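Local coordinates for protein ICChI, a glycosylated chitinase (Ipomoea carnea, PDB 6IDN) that hydrolyses chitin as a plant chitinase of the glycoside hydrolase 18 family and also shows lysozyme activity, at residues A94-A97 and Q98-N102; D235-S238 and E239-T243. All blocks are in the same frame, centred on the assembly; numbering follows the deposited sequence.

Contact 1: A94-A97 and Q98-N102; sequences ASVA and QYLWN
Ala-94 O receives the backbone N of Gln-98 at 3.1 Å, the first of four such bonds in this stretch of helix. The CB of Gln-98 lies beside the same carbonyl. The Gln-98 chain then bends at chi2 (70°), and its amide runs on toward the following turn. There its NE2 donates to Asn-102 OD1 at 3.3 Å. Asn-102 OD1 lies near the plane of the Gln-98 amide, but NE2 stands above the carbonyl plane of Asn-102. Ser-95 O takes the N of Tyr-99 at 3.0 Å, while Ser-95 OG is hydrogen-bonded to Asp-91 O.

Val-96 O accepts from Leu-100 N at 2.9 Å, and Leu-100 CG packs against that oxygen at 3.2 Å. The same oxygen sits at the edge of the Tyr-99 ring, near its plane. The side chains of Val-96 and Leu-100 run side by side and point the same way, with CG1 of Val-96 4.1 Å from CD1 of Leu-100. CG1 reaches this place because it stands opposite the backbone N of Val-96 (chi1 171°). Ala-97 O accepts from Trp-101 N at 2.9 Å. The small CB of Ala-97 touches Leu-137 and Gln-140 of helix 134-148.

Leu-100 lies on Leu-76 and Leu-78 of strand 73-80, and Trp-101 reaches Ser-148 at the end of the neighbouring helix. The regular i to i+4 bonding, with a Val and a Leu one turn apart on the buried side, is that of an amphipathic outer helix of a TIM barrel.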
loop_
_atom_site.group_PDB
_atom_site.type_symbol
_atom_site.label_atom_id
_atom_site.label_comp_id
_atom_site.label_asym_id
_atom_site.label_seq_id
_atom_site.Cartn_x
_atom_site.Cartn_y
_atom_site.Cartn_z
ATOM N N ALA A 94 9.571 -8.396 -15.805
ATOM C CA ALA A 94 8.462 -9.150 -16.392
ATOM C C ALA A 94 8.257 -10.477 -15.668
ATOM O O ALA A 94 7.114 -10.918 -15.482
ATOM C CB ALA A 94 8.680 -9.377 -17.896
ATOM N N SER A 95 9.348 -11.115 -15.226
ATOM C CA SER A 95 9.235 -12.398 -14.535
ATOM C C SER A 95 8.547 -12.244 -13.184
ATOM O O SER A 95 7.760 -13.109 -12.776
ATOM C CB SER A 95 10.624 -13.022 -14.347
ATOM O OG SER A 95 11.182 -13.433 -15.591
ATOM N N VAL A 96 8.836 -11.151 -12.471
ATOM C CA VAL A 96 8.195 -10.906 -11.181
ATOM C C VAL A 96 6.719 -10.574 -11.375
ATOM O O VAL A 96 5.866 -10.986 -10.577
ATOM C CB VAL A 96 8.947 -9.786 -10.436
ATOM C CG1 VAL A 96 8.199 -9.348 -9.191
ATOM C CG2 VAL A 96 10.334 -10.273 -10.058
ATOM N N ALA A 97 6.392 -9.818 -12.425
ATOM C CA ALA A 97 4.988 -9.524 -12.693
ATOM C C ALA A 97 4.213 -10.807 -12.913
ATOM O O ALA A 97 3.100 -10.980 -12.399
ATOM C CB ALA A 97 4.859 -8.622 -13.929
ATOM N N GLN A 98 4.794 -11.730 -13.676
ATOM C CA GLN A 98 4.118 -13.001 -13.938
ATOM C C GLN A 98 3.947 -13.788 -12.652
ATOM O O GLN A 98 2.892 -14.381 -12.410
ATOM C CB GLN A 98 4.925 -13.797 -14.961
ATOM C CG GLN A 98 4.185 -14.962 -15.509
ATOM C CD GLN A 98 3.058 -14.530 -16.404
ATOM O OE1 GLN A 98 3.268 -13.895 -17.436
ATOM N NE2 GLN A 98 1.834 -14.836 -15.989
ATOM N N TYR A 99 4.989 -13.812 -11.809
ATOM C CA TYR A 99 4.891 -14.474 -10.521
ATOM C C TYR A 99 3.746 -13.901 -9.709
ATOM O O TYR A 99 2.977 -14.646 -9.093
ATOM C CB TYR A 99 6.212 -14.333 -9.729
ATOM C CG TYR A 99 6.030 -14.596 -8.236
ATOM C CD1 TYR A 99 6.080 -15.882 -7.724
ATOM C CD2 TYR A 99 5.786 -13.551 -7.345
ATOM C CE1 TYR A 99 5.894 -16.125 -6.367
ATOM C CE2 TYR A 99 5.591 -13.787 -5.989
ATOM C CZ TYR A 99 5.651 -15.079 -5.509
ATOM O OH TYR A 99 5.469 -15.320 -4.156
ATOM N N LEU A 100 3.646 -12.569 -9.661
ATOM C CA LEU A 100 2.589 -11.945 -8.875
ATOM C C LEU A 100 1.224 -12.296 -9.443
ATOM O O LEU A 100 0.289 -12.606 -8.692
ATOM C CB LEU A 100 2.785 -10.430 -8.833
ATOM C CG LEU A 100 4.058 -10.003 -8.116
ATOM C CD1 LEU A 100 4.290 -8.526 -8.358
ATOM C CD2 LEU A 100 3.943 -10.261 -6.632
ATOM N N TRP A 101 1.086 -12.248 -10.769
ATOM C CA TRP A 101 -0.189 -12.599 -11.385
ATOM C C TRP A 101 -0.553 -14.046 -11.066
ATOM O O TRP A 101 -1.691 -14.348 -10.673
ATOM C CB TRP A 101 -0.128 -12.373 -12.907
ATOM C CG TRP A 101 -1.337 -12.921 -13.598
ATOM C CD1 TRP A 101 -1.419 -14.093 -14.284
ATOM C CD2 TRP A 101 -2.641 -12.335 -13.639
ATOM N NE1 TRP A 101 -2.703 -14.278 -14.750
ATOM C CE2 TRP A 101 -3.468 -13.209 -14.367
ATOM C CE3 TRP A 101 -3.187 -11.147 -13.141
ATOM C CZ2 TRP A 101 -4.812 -12.942 -14.600
ATOM C CZ3 TRP A 101 -4.531 -10.891 -13.364
ATOM C CH2 TRP A 101 -5.323 -11.777 -14.094
ATOM N N ASN A 102 0.410 -14.954 -11.217
ATOM C CA ASN A 102 0.124 -16.377 -11.068
ATOM C C ASN A 102 -0.142 -16.756 -9.622
ATOM O O ASN A 102 -0.901 -17.701 -9.362
ATOM C CB ASN A 102 1.298 -17.198 -11.601
ATOM C CG ASN A 102 1.395 -17.175 -13.108
ATOM O OD1 ASN A 102 0.446 -16.816 -13.803
ATOM N ND2 ASN A 102 2.544 -17.582 -13.623
#

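Contact 2: D235-S238 and E239-T243; sequences DLIS and EVLPT. With CA (calcium ion), chain E.
Asp-235 and Glu-239 place CG opposite the carbonyl carbon (chi1 -75° and -59°), and these like torsions, one helical turn apart, let their side chains run side by side. Glu-239 N donates to Asp-235 O at 2.8 Å. Glu-239 is extended beyond CG, and its OE2 comes 3.3 Å from Asp-235 OD1. The carboxylate planes are 32° apart. The calcium ion probably eases the repulsion of these like charges. Asp-235 OD2 binds the calcium at 2.2 Å. A water on the same ion donates to OD1. Glu-239 OE1 is hydrogen-bonded to Tyr-191 OH. A leucine for Glu-239 would probably leave that hydroxyl without its carboxylate mate and take negative charge from beside the calcium.

Leu-236 O grips two donors: Leu-241 N at 3.0 Å, nearly straight on, and Val-240 N at 3.1 Å, from above the carbonyl plane. Pro-242 has no N-H to give; its CD packs 3.2 Å from Ile-237 O. Leu-236 CD1 meets Val-240 CB at 3.8 Å, and its CG meets Leu-241 CG at 3.9 Å. Leu-236 and Val-240 pack on Leu-216 of strand 213-219. The i to i+5 bond ahead of a proline is a pi-type turn, in the helix of a TIM-barrel beta-alpha-beta unit.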
loop_
_atom_site.group_PDB
_atom_site.type_symbol
_atom_site.label_atom_id
_atom_site.label_comp_id
_atom_site.label_asym_id
_atom_site.label_seq_id
_atom_site.Cartn_x
_atom_site.Cartn_y
_atom_site.Cartn_z
ATOM N N ASP A 235 -6.999 17.823 15.072
ATOM C CA ASP A 235 -6.185 18.689 14.223
ATOM C C ASP A 235 -6.256 18.262 12.767
ATOM O O ASP A 235 -6.261 19.109 11.865
ATOM C CB ASP A 235 -4.730 18.665 14.681
ATOM C CG ASP A 235 -4.485 19.455 15.957
ATOM O OD1 ASP A 235 -5.404 20.105 16.520
ATOM O OD2 ASP A 235 -3.333 19.406 16.407
ATOM N N LEU A 236 -6.227 16.954 12.505
ATOM C CA LEU A 236 -6.375 16.491 11.130
ATOM C C LEU A 236 -7.690 16.983 10.543
ATOM O O LEU A 236 -7.739 17.503 9.420
ATOM C CB LEU A 236 -6.302 14.961 11.085
ATOM C CG LEU A 236 -6.422 14.347 9.696
ATOM C CD1 LEU A 236 -5.161 14.665 8.897
ATOM C CD2 LEU A 236 -6.636 12.845 9.776
ATOM N N ILE A 237 -8.765 16.842 11.311
ATOM C CA ILE A 237 -10.095 17.208 10.830
ATOM C C ILE A 237 -10.196 18.705 10.591
ATOM O O ILE A 237 -10.855 19.150 9.640
ATOM C CB ILE A 237 -11.149 16.709 11.831
ATOM C CG1 ILE A 237 -11.209 15.182 11.804
ATOM C CG2 ILE A 237 -12.511 17.331 11.541
ATOM C CD1 ILE A 237 -11.847 14.584 13.055
ATOM N N SER A 238 -9.566 19.511 11.446
ATOM C CA SER A 238 -9.769 20.950 11.352
ATOM C C SER A 238 -8.722 21.655 10.504
ATOM O O SER A 238 -9.022 22.706 9.931
ATOM C CB SER A 238 -9.811 21.582 12.745
ATOM O OG SER A 238 -8.559 21.449 13.387
ATOM N N GLU A 239 -7.503 21.122 10.410
ATOM C CA GLU A 239 -6.412 21.819 9.736
ATOM C C GLU A 239 -6.027 21.240 8.387
ATOM O O GLU A 239 -5.470 21.970 7.566
ATOM C CB GLU A 239 -5.148 21.815 10.605
ATOM C CG GLU A 239 -5.332 22.472 11.951
ATOM C CD GLU A 239 -4.232 22.142 12.933
ATOM O OE1 GLU A 239 -3.114 21.812 12.476
ATOM O OE2 GLU A 239 -4.480 22.245 14.159
ATOM N N VAL A 240 -6.252 19.945 8.149
ATOM C CA VAL A 240 -5.663 19.295 6.983
ATOM C C VAL A 240 -6.722 18.796 6.008
ATOM O O VAL A 240 -6.705 19.161 4.825
ATOM C CB VAL A 240 -4.750 18.140 7.422
ATOM C CG1 VAL A 240 -4.253 17.359 6.199
ATOM C CG2 VAL A 240 -3.592 18.686 8.228
ATOM N N LEU A 241 -7.632 17.945 6.483
ATOM C CA LEU A 241 -8.633 17.356 5.590
ATOM C C LEU A 241 -9.385 18.381 4.747
ATOM O O LEU A 241 -9.487 18.177 3.527
ATOM C CB LEU A 241 -9.605 16.483 6.399
ATOM C CG LEU A 241 -8.984 15.160 6.873
ATOM C CD1 LEU A 241 -9.968 14.362 7.695
ATOM C CD2 LEU A 241 -8.503 14.336 5.698
ATOM N N PRO A 242 -9.913 19.482 5.291
ATOM C CA PRO A 242 -10.669 20.410 4.428
ATOM C C PRO A 242 -9.817 21.048 3.341
ATOM O O PRO A 242 -10.348 21.419 2.288
ATOM C CB PRO A 242 -11.201 21.456 5.412
ATOM C CG PRO A 242 -11.081 20.841 6.771
ATOM C CD PRO A 242 -9.901 19.926 6.699
ATOM N N THR A 243 -8.508 21.177 3.557
ATOM C CA THR A 243 -7.629 21.740 2.537
ATOM C C THR A 243 -7.325 20.724 1.436
ATOM O O THR A 243 -7.476 21.029 0.245
ATOM C CB THR A 243 -6.331 22.249 3.183
ATOM O OG1 THR A 243 -6.629 23.313 4.114
ATOM C CG2 THR A 243 -5.373 22.775 2.102
HETATM CA CA CA E . -2.532 21.075 17.645
HETATM O O HOH W 1 -4.543 21.270 18.588
#

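In the fold
From the N terminus, the chain runs through strands 2-7 and 27-36, then strand 73-80, before entering helix 90-103, which holds contact 1. The chain goes on to strand 121-126, next to 73-80 in the sheet. Contact 2 comes much later, in helix 233-244, between the parallel strands 213-219 and 250-256. Strand 250-256 also pairs with strand 2-7, so it helps close the barrel. Both contacts are local to one helix and enclose no intervening residues. They follow in series, neither nesting nor crossing. Their centres are about 40 Å apart, on opposite sides of the chain's centre. Each helix covers its own part of the barrel wall.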